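Local coordinates for protein putative O-acetylhomoserine (Thiol)-lyase (Campylobacter jejuni, PDB 4OC9) that probably catalyses the pyridoxal-phosphate-dependent replacement of the acetoxy group (lost as acetate) of O-acetylhomoserine by a thiol or sulfide, as in related trans-sulfuration enzymes, at residues D[154-159]-D[340-345]; D[344-349]-D[398-403]; D[354-359]-D[419-424]. One frame throughout, in Å; residues are numbered along the deposited sequence. Where two conformers were deposited one is given.

Contact 1: residues D[154-159]-D[340-345]; sequences LSNPQI and SGLLSF
L342 reaches into the loop 154-159 with one methyl, CD2, which rests on N156 at 4.0 Å from its CG. The two side chains cross at about a right angle, and the methyl lies against the amide carbon, with CB and OD1 slightly farther off. Having CG of L342 anti to the backbone N (chi1 -170°) sends this branch toward the loop, where CD2 also comes to 4.3 Å from the carbonyl O of S155. Further along the loop, I159 packs against strand backbone: its CG1 lies 3.6 Å from O of L342. Its end, CD1, is modelled too close to O of P157, and its position is doubtful. S344 turns toward the loop as well, but OG stays 3.5 Å from O of P157 and is hydrogen-bonded instead to N317. Beyond the glycine at 341, L154 CD2 touches S340 CB at 4.2 Å, a light contact, while OG of S340 bonds to O of V184.

This is where the loop leaving strand 146-152 of the large seven-stranded sheet meets the first strand-forming residues of 342-346, in the smaller five-stranded sheet. Loops at the C-terminal ends of the parallel strands surround the cofactor in fold-type I pyridoxal phosphate enzymes, and Y207, next to the cofactor lysine K206, makes a weak bond to the backbone N of G341.

The shape of the loop comes from within. A cis peptide precedes P157, and the N of I159 donates to O of S155 at 2.8 Å, drawing the ends of the bend together. Around it, S155 OG bonds to the N of A160, E152 holds the N of N156, and NZ of K107 donates to OE1 of Q158.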
loop_
_atom_site.group_PDB
_atom_site.type_symbol
_atom_site.label_atom_id
_atom_site.label_comp_id
_atom_site.label_asym_id
_atom_site.label_seq_id
_atom_site.Cartn_x
_atom_site.Cartn_y
_atom_site.Cartn_z
ATOM N N LEU D 154 -7.652 29.758 10.371
ATOM C CA LEU D 154 -8.875 29.400 11.092
ATOM C C LEU D 154 -8.310 28.514 12.174
ATOM O O LEU D 154 -7.897 27.388 11.914
ATOM C CB LEU D 154 -9.788 28.690 10.115
ATOM C CG LEU D 154 -11.106 28.210 10.618
ATOM C CD1 LEU D 154 -11.850 29.366 11.236
ATOM C CD2 LEU D 154 -11.882 27.614 9.441
ATOM N N SER D 155 -8.274 29.028 13.389
ATOM C CA SER D 155 -7.635 28.294 14.503
ATOM C C SER D 155 -8.314 27.089 15.080
ATOM O O SER D 155 -9.519 26.979 15.046
ATOM C CB SER D 155 -7.319 29.215 15.683
ATOM O OG SER D 155 -8.490 29.630 16.351
ATOM N N ASN D 156 -7.468 26.228 15.642
ATOM C CA ASN D 156 -7.839 24.978 16.269
ATOM C C ASN D 156 -7.523 25.035 17.759
ATOM O O ASN D 156 -6.362 24.995 18.125
ATOM C CB ASN D 156 -7.076 23.869 15.567
ATOM C CG ASN D 156 -7.388 22.482 16.115
ATOM O OD1 ASN D 156 -7.887 22.340 17.210
ATOM N ND2 ASN D 156 -6.991 21.459 15.374
ATOM N N PRO D 157 -8.527 24.909 18.631
ATOM C CA PRO D 157 -9.955 24.675 18.497
ATOM C C PRO D 157 -10.882 25.846 18.651
ATOM O O PRO D 157 -12.107 25.620 18.702
ATOM C CB PRO D 157 -10.225 23.798 19.711
ATOM C CG PRO D 157 -9.437 24.495 20.750
ATOM C CD PRO D 157 -8.179 25.008 20.054
ATOM N N GLN D 158 -10.344 27.057 18.799
ATOM C CA GLN D 158 -11.242 28.229 18.959
ATOM C C GLN D 158 -11.990 28.663 17.686
ATOM O O GLN D 158 -13.000 29.315 17.771
ATOM C CB GLN D 158 -10.708 29.462 19.678
ATOM C CG GLN D 158 -11.888 30.298 20.156
ATOM C CD GLN D 158 -11.484 31.631 20.726
ATOM O OE1 GLN D 158 -10.298 31.888 20.935
ATOM N NE2 GLN D 158 -12.459 32.486 20.994
ATOM N N ILE D 159 -11.503 28.271 16.524
ATOM C CA ILE D 159 -12.112 28.648 15.259
ATOM C C ILE D 159 -11.944 30.172 15.164
ATOM O O ILE D 159 -12.838 30.902 14.803
ATOM C CB ILE D 159 -13.577 28.225 15.104
ATOM C CG1 ILE D 159 -13.815 26.732 15.382
ATOM C CG2 ILE D 159 -14.058 28.449 13.694
ATOM C CD1 ILE D 159 -13.745 26.352 16.830
ATOM N N SER D 340 -15.781 25.374 6.941
ATOM C CA SER D 340 -15.143 24.083 7.280
ATOM C C SER D 340 -15.908 23.279 8.341
ATOM O O SER D 340 -16.994 23.658 8.757
ATOM C CB SER D 340 -13.682 24.264 7.624
ATOM O OG SER D 340 -13.048 23.005 7.696
ATOM N N GLY D 341 -15.338 22.161 8.764
ATOM C CA GLY D 341 -16.008 21.270 9.721
ATOM C C GLY D 341 -15.626 21.216 11.159
ATOM O O GLY D 341 -16.011 20.288 11.858
ATOM N N LEU D 342 -14.861 22.194 11.618
ATOM C CA LEU D 342 -14.466 22.205 13.012
ATOM C C LEU D 342 -15.288 23.219 13.785
ATOM O O LEU D 342 -15.561 24.315 13.295
ATOM C CB LEU D 342 -13.024 22.637 13.142
ATOM C CG LEU D 342 -12.458 22.450 14.541
ATOM C CD1 LEU D 342 -12.377 20.938 14.816
ATOM C CD2 LEU D 342 -11.081 23.048 14.617
ATOM N N LEU D 343 -15.736 22.851 14.971
ATOM C CA LEU D 343 -16.486 23.804 15.783
ATOM C C LEU D 343 -16.311 23.401 17.247
ATOM O O LEU D 343 -15.845 22.289 17.525
ATOM C CB LEU D 343 -17.944 23.832 15.429
ATOM C CG LEU D 343 -18.879 22.672 15.755
ATOM C CD1 LEU D 343 -19.106 22.562 17.249
ATOM C CD2 LEU D 343 -20.238 22.941 15.138
ATOM N N SER D 344 -16.630 24.306 18.175
ATOM C CA SER D 344 -16.543 23.948 19.569
ATOM C C SER D 344 -17.747 24.538 20.257
ATOM O O SER D 344 -18.443 25.379 19.718
ATOM C CB SER D 344 -15.264 24.412 20.247
ATOM O OG SER D 344 -15.232 25.801 20.337
ATOM N N PHE D 345 -18.071 24.003 21.425
ATOM C CA PHE D 345 -19.205 24.519 22.181
ATOM C C PHE D 345 -18.978 24.290 23.671
ATOM O O PHE D 345 -18.162 23.455 24.064
ATOM C CB PHE D 345 -20.559 23.904 21.741
ATOM C CG PHE D 345 -20.716 22.443 22.028
ATOM C CD1 PHE D 345 -21.236 22.024 23.237
ATOM C CD2 PHE D 345 -20.361 21.498 21.099
ATOM C CE1 PHE D 345 -21.395 20.676 23.500
ATOM C CE2 PHE D 345 -20.504 20.154 21.358
ATOM C CZ PHE D 345 -21.034 19.741 22.554
#

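Contact 2: residues D[344-349]-D[398-403]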
loop_
_atom_site.group_PDB
_atom_site.type_symbol
_atom_site.label_atom_id
_atom_site.label_comp_id
_atom_site.label_asym_id
_atom_site.label_seq_id
_atom_site.Cartn_x
_atom_site.Cartn_y
_atom_site.Cartn_z
ATOM N N SER D 344 -16.630 24.306 18.175
ATOM C CA SER D 344 -16.543 23.948 19.569
ATOM C C SER D 344 -17.747 24.538 20.257
ATOM O O SER D 344 -18.443 25.379 19.718
ATOM C CB SER D 344 -15.264 24.412 20.247
ATOM O OG SER D 344 -15.232 25.801 20.337
ATOM N N PHE D 345 -18.071 24.003 21.425
ATOM C CA PHE D 345 -19.205 24.519 22.181
ATOM C C PHE D 345 -18.978 24.290 23.671
ATOM O O PHE D 345 -18.162 23.455 24.064
ATOM C CB PHE D 345 -20.559 23.904 21.741
ATOM C CG PHE D 345 -20.716 22.443 22.028
ATOM C CD1 PHE D 345 -21.236 22.024 23.237
ATOM C CD2 PHE D 345 -20.361 21.498 21.099
ATOM C CE1 PHE D 345 -21.395 20.676 23.500
ATOM C CE2 PHE D 345 -20.504 20.154 21.358
ATOM C CZ PHE D 345 -21.034 19.741 22.554
ATOM N N GLU D 346 -19.744 25.019 24.472
ATOM C CA GLU D 346 -19.687 24.934 25.911
ATOM C C GLU D 346 -20.843 24.118 26.455
ATOM O O GLU D 346 -22.003 24.377 26.139
ATOM C CB GLU D 346 -19.754 26.349 26.538
ATOM C CG GLU D 346 -18.619 27.260 26.110
ATOM C CD GLU D 346 -17.274 26.734 26.559
ATOM O OE1 GLU D 346 -17.174 26.341 27.744
ATOM O OE2 GLU D 346 -16.316 26.751 25.752
ATOM N N ALA D 347 -20.522 23.113 27.264
ATOM C CA ALA D 347 -21.537 22.280 27.897
ATOM C C ALA D 347 -21.899 23.031 29.186
ATOM O O ALA D 347 -21.341 24.082 29.451
ATOM C CB ALA D 347 -20.976 20.925 28.237
ATOM N N LYS D 348 -22.841 22.509 29.967
ATOM C CA LYS D 348 -23.261 23.162 31.224
ATOM C C LYS D 348 -22.073 23.298 32.157
ATOM O O LYS D 348 -21.852 24.355 32.728
ATOM C CB LYS D 348 -24.417 22.409 31.906
ATOM C CG LYS D 348 -25.714 22.414 31.066
ATOM C CD LYS D 348 -26.904 21.675 31.684
ATOM C CE LYS D 348 -26.651 20.190 31.877
ATOM N NZ LYS D 348 -27.854 19.456 32.360
ATOM N N ASP D 349 -21.293 22.222 32.253
ATOM C CA ASP D 349 -20.103 22.161 33.097
ATOM C C ASP D 349 -19.253 20.937 32.741
ATOM O O ASP D 349 -19.586 20.170 31.825
ATOM C CB ASP D 349 -20.535 22.121 34.560
ATOM C CG ASP D 349 -21.458 20.972 34.854
ATOM O OD1 ASP D 349 -21.471 19.983 34.082
ATOM O OD2 ASP D 349 -22.193 21.062 35.861
ATOM N N THR D 398 -12.296 26.149 28.209
ATOM C CA THR D 398 -12.713 25.960 29.586
ATOM C C THR D 398 -12.882 24.477 29.886
ATOM O O THR D 398 -12.753 23.648 29.024
ATOM C CB THR D 398 -14.097 26.578 29.863
ATOM O OG1 THR D 398 -15.128 25.793 29.259
ATOM C CG2 THR D 398 -14.168 28.044 29.399
ATOM N N LYS D 399 -13.228 24.156 31.118
ATOM C CA LYS D 399 -13.460 22.776 31.505
ATOM C C LYS D 399 -14.763 22.208 30.907
ATOM O O LYS D 399 -14.995 20.984 30.943
ATOM C CB LYS D 399 -13.485 22.610 33.044
ATOM C CG LYS D 399 -12.125 22.558 33.737
ATOM C CD LYS D 399 -12.118 22.563 35.266
ATOM C CE LYS D 399 -12.961 21.505 35.962
ATOM N NZ LYS D 399 -12.440 20.118 35.959
ATOM N N ALA D 400 -15.621 23.094 30.410
ATOM C CA ALA D 400 -16.896 22.687 29.822
ATOM C C ALA D 400 -16.817 22.620 28.300
ATOM O O ALA D 400 -17.760 22.198 27.645
ATOM C CB ALA D 400 -17.978 23.670 30.254
ATOM N N THR D 401 -15.672 23.016 27.746
ATOM C CA THR D 401 -15.487 23.039 26.297
ATOM C C THR D 401 -15.355 21.704 25.596
ATOM O O THR D 401 -14.606 20.830 26.026
ATOM C CB THR D 401 -14.254 23.856 25.929
ATOM O OG1 THR D 401 -14.403 25.207 26.427
ATOM C CG2 THR D 401 -14.108 23.911 24.432
ATOM N N ILE D 402 -16.089 21.573 24.506
ATOM C CA ILE D 402 -16.080 20.376 23.678
ATOM C C ILE D 402 -15.781 20.779 22.269
ATOM O O ILE D 402 -16.309 21.778 21.802
ATOM C CB ILE D 402 -17.427 19.660 23.685
ATOM C CG1 ILE D 402 -17.557 18.915 25.006
ATOM C CG2 ILE D 402 -17.507 18.612 22.557
ATOM C CD1 ILE D 402 -18.906 18.244 25.195
ATOM N N ARG D 403 -14.945 19.993 21.601
ATOM C CA ARG D 403 -14.581 20.275 20.234
ATOM C C ARG D 403 -15.128 19.142 19.365
ATOM O O ARG D 403 -15.041 17.988 19.737
ATOM C CB ARG D 403 -13.072 20.290 20.070
ATOM C CG ARG D 403 -12.629 20.767 18.702
ATOM C CD ARG D 403 -11.163 20.570 18.325
ATOM N NE ARG D 403 -10.258 19.445 18.516
ATOM C CZ ARG D 403 -10.127 18.321 17.867
ATOM N NH1 ARG D 403 -11.076 17.940 17.082
ATOM N NH2 ARG D 403 -9.143 17.482 18.217
#
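Strands 342-346 and 401-405 run antiparallel through the five-stranded sheet of the C-terminal part of the chain, and F345 and I402 form a hydrogen-bonded pair. The bond from N of F345 to O of I402 is 2.9 Å, and the return bond from N of I402 to O of F345 is slightly straighter. Beside the backbone, the two side chains lie alongside each other: CB of I402 stands over one face of the F345 ring, a CH-pi contact 4.0 Å from the centroid, and CG2 packs at 3.6 Å from CE2. The ring is placed there by chi1 of 67°, which sets CG between the backbone N and the carbonyl carbon.

E346 points to the other side of the sheet, with S344, T401 and R403. Its bent chain brings the carboxylate over the type I turn 398-401, where each oxygen takes one hydroxyl on its syn side: OG1 of T398 gives a 2.6 Å bond to OE1, and OG1 of T401 a 2.5 Å bond to OE2. The same hydroxyls also accept backbone N-H groups, T398 from A400 (an ST turn) and T401 from T398, so the carboxylate and the turn hold one another. Past the paired residues, N of A347 bonds at 2.9 Å to O of A400, approaching from above the carbonyl plane.

D349 then caps helix 350-359 through H352, and that helix covers I402 with A353 and I356. Strand 315-317 pairs with 342-346 through G315 and E346, while strand 375-377 flanks 401-405 on the opposite edge.

Contact 3: residues D[354-359]-D[419-424]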
loop_
_atom_site.group_PDB
_atom_site.type_symbol
_atom_site.label_atom_id
_atom_site.label_comp_id
_atom_site.label_asym_id
_atom_site.label_seq_id
_atom_site.Cartn_x
_atom_site.Cartn_y
_atom_site.Cartn_z
ATOM N N ARG D 354 -18.298 15.649 29.909
ATOM C CA ARG D 354 -17.801 14.315 30.010
ATOM C C ARG D 354 -18.938 13.325 29.660
ATOM O O ARG D 354 -18.707 12.327 28.956
ATOM C CB ARG D 354 -17.303 14.139 31.442
ATOM C CG ARG D 354 -16.290 13.085 31.752
ATOM C CD ARG D 354 -15.985 13.071 33.267
ATOM N NE ARG D 354 -15.546 11.693 33.543
ATOM C CZ ARG D 354 -16.368 10.630 33.666
ATOM N NH1 ARG D 354 -15.886 9.405 33.926
ATOM N NH2 ARG D 354 -17.687 10.768 33.513
ATOM N N ARG D 355 -20.166 13.555 30.130
ATOM C CA ARG D 355 -21.261 12.619 29.788
ATOM C C ARG D 355 -21.478 12.586 28.298
ATOM O O ARG D 355 -21.757 11.536 27.738
ATOM C CB ARG D 355 -22.601 12.916 30.471
ATOM C CG ARG D 355 -22.647 12.611 31.954
ATOM C CD ARG D 355 -24.063 12.714 32.522
ATOM N NE ARG D 355 -24.685 14.023 32.296
ATOM C CZ ARG D 355 -24.494 15.108 33.056
ATOM N NH1 ARG D 355 -23.646 15.086 34.074
ATOM N NH2 ARG D 355 -25.113 16.243 32.763
ATOM N N ILE D 356 -21.391 13.753 27.680
ATOM C CA ILE D 356 -21.566 13.882 26.253
ATOM C C ILE D 356 -20.530 13.037 25.538
ATOM O O ILE D 356 -20.886 12.230 24.681
ATOM C CB ILE D 356 -21.471 15.349 25.804
ATOM C CG1 ILE D 356 -22.668 16.148 26.338
ATOM C CG2 ILE D 356 -21.516 15.436 24.287
ATOM C CD1 ILE D 356 -22.585 17.628 26.083
ATOM N N CYS D 357 -19.262 13.233 25.858
ATOM C CA CYS D 357 -18.189 12.442 25.229
ATOM C C CYS D 357 -18.364 10.936 25.420
ATOM O O CYS D 357 -18.055 10.160 24.525
ATOM C CB CYS D 357 -16.834 12.795 25.771
ATOM S SG CYS D 357 -16.313 14.443 25.380
ATOM N N ASP D 358 -18.914 10.530 26.559
ATOM C CA ASP D 358 -19.140 9.123 26.838
ATOM C C ASP D 358 -20.454 8.538 26.245
ATOM O O ASP D 358 -20.626 7.313 26.205
ATOM C CB ASP D 358 -19.075 8.893 28.369
ATOM C CG ASP D 358 -17.653 9.191 28.987
ATOM O OD1 ASP D 358 -16.651 9.408 28.270
ATOM O OD2 ASP D 358 -17.522 9.186 30.224
ATOM N N LYS D 359 -21.338 9.407 25.745
ATOM C CA LYS D 359 -22.636 8.982 25.176
ATOM C C LYS D 359 -22.823 8.942 23.684
ATOM O O LYS D 359 -23.791 8.333 23.215
ATOM C CB LYS D 359 -23.681 10.078 25.302
ATOM C CG LYS D 359 -25.055 9.504 25.477
ATOM C CD LYS D 359 -25.371 9.185 26.934
ATOM C CE LYS D 359 -26.811 8.622 27.084
ATOM N NZ LYS D 359 -26.869 7.206 26.657
ATOM N N LYS D 419 -28.034 15.171 20.163
ATOM C CA LYS D 419 -29.168 15.478 20.975
ATOM C C LYS D 419 -29.270 14.513 22.149
ATOM O O LYS D 419 -29.428 14.936 23.294
ATOM C CB LYS D 419 -30.461 15.403 20.158
ATOM C CG LYS D 419 -31.703 15.881 20.896
ATOM C CD LYS D 419 -32.939 15.777 20.019
ATOM C CE LYS D 419 -34.124 16.549 20.572
ATOM N NZ LYS D 419 -34.613 16.126 21.898
ATOM N N GLN D 420 -29.242 13.227 21.862
ATOM C CA GLN D 420 -29.387 12.238 22.944
ATOM C C GLN D 420 -28.233 12.327 23.934
ATOM O O GLN D 420 -28.435 12.138 25.131
ATOM C CB GLN D 420 -29.677 10.810 22.397
ATOM C CG GLN D 420 -28.573 10.145 21.572
ATOM C CD GLN D 420 -27.405 9.628 22.405
ATOM O OE1 GLN D 420 -27.590 9.148 23.524
ATOM N NE2 GLN D 420 -26.217 9.635 21.825
ATOM N N ALA D 421 -27.040 12.647 23.453
ATOM C CA ALA D 421 -25.880 12.737 24.349
ATOM C C ALA D 421 -26.005 13.944 25.269
ATOM O O ALA D 421 -25.808 13.851 26.486
ATOM C CB ALA D 421 -24.613 12.791 23.553
ATOM N N ILE D 422 -26.365 15.061 24.686
ATOM C CA ILE D 422 -26.560 16.296 25.443
ATOM C C ILE D 422 -27.674 16.244 26.478
ATOM O O ILE D 422 -27.527 16.751 27.577
ATOM C CB ILE D 422 -26.934 17.399 24.459
ATOM C CG1 ILE D 422 -25.729 17.754 23.583
ATOM C CG2 ILE D 422 -27.455 18.618 25.173
ATOM C CD1 ILE D 422 -26.119 18.673 22.439
ATOM N N GLU D 423 -28.787 15.637 26.108
ATOM C CA GLU D 423 -29.965 15.531 26.974
ATOM C C GLU D 423 -29.835 14.495 28.059
ATOM O O GLU D 423 -30.764 14.313 28.823
ATOM C CB GLU D 423 -31.231 15.368 26.125
ATOM C CG GLU D 423 -31.455 16.590 25.245
ATOM C CD GLU D 423 -32.602 16.458 24.288
ATOM O OE1 GLU D 423 -33.268 15.389 24.236
ATOM O OE2 GLU D 423 -32.810 17.410 23.498
ATOM N N SER D 424 -28.755 13.712 28.034
ATOM C CA SER D 424 -28.481 12.726 29.104
ATOM C C SER D 424 -27.249 13.221 29.816
ATOM O O SER D 424 -27.368 14.339 30.343
ATOM C CB SER D 424 -28.400 11.232 28.728
ATOM O OG SER D 424 -29.671 10.620 28.500
ATOM O OXT SER D 424 -26.169 12.604 29.858
#
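The guanidinium of R355 meets the C-terminal carboxylate of S424 edge-on, with the carboxylate carbon in the guanidinium plane. NE serves both oxygens, at 3.2 Å from OXT in a salt bridge and 3.3 Å from O of S424; both bonds are weak. The bend at chi3 (-57°) turns the head back toward the carboxylate. The guanidinium of R354 behaves differently: one face carries OD2 of D358 in a long, purely electrostatic pairing.

At the far end of the interface the flat group is the amide of Q420. Its NE2 donates a nearly linear bond to O of K359 (3.1 Å, 177°), with that oxygen lying in the amide plane, yet NE2 sits well above the plane of the K359 carbonyl. D417 is a second partner of the same NE2, and Q361 also donates to O of K359, so this carbonyl oxygen has two amide donors. OE1 of Q420 faces the K359 chain, which crosses it obliquely; K359 was deposited in two conformers, so its aliphatic contacts with A421 and S424 are less certain.

Between these polar ends the core is apolar. I356 lays CG2 at 4.1 Å from CB of A421 and CD1 at 4.0 Å from CG1 of I422.

The contact joins helices 350-359 and 411-422, which come closest at I356 and A421, at the end of the chain. I356 turns on to I376 of strand 375-377, I422 on to L307 of the long helix 276-309, and R354, C357 and D358 meet L38 and its neighbours in a second subunit.

Following the chain from the N terminus, contact 1 closes the longest loop: segment 154-159, just after a strand of the large sheet, is brought to 340-345 after 180 intervening residues, joining the large sheet to the smaller one. Contact 2 starts on the residues where contact 1 ends, S344 and F345 being shared, and closes a loop of 48 residues within the smaller sheet. Contact 3 opens inside that loop and closes beyond it, so contacts 2 and 3 cross. Their apolar sides meet where CD1 of I356 touches CD1 of I402, seating the helix pair on the sheet. R403 links contact 2 back to P157 and L342.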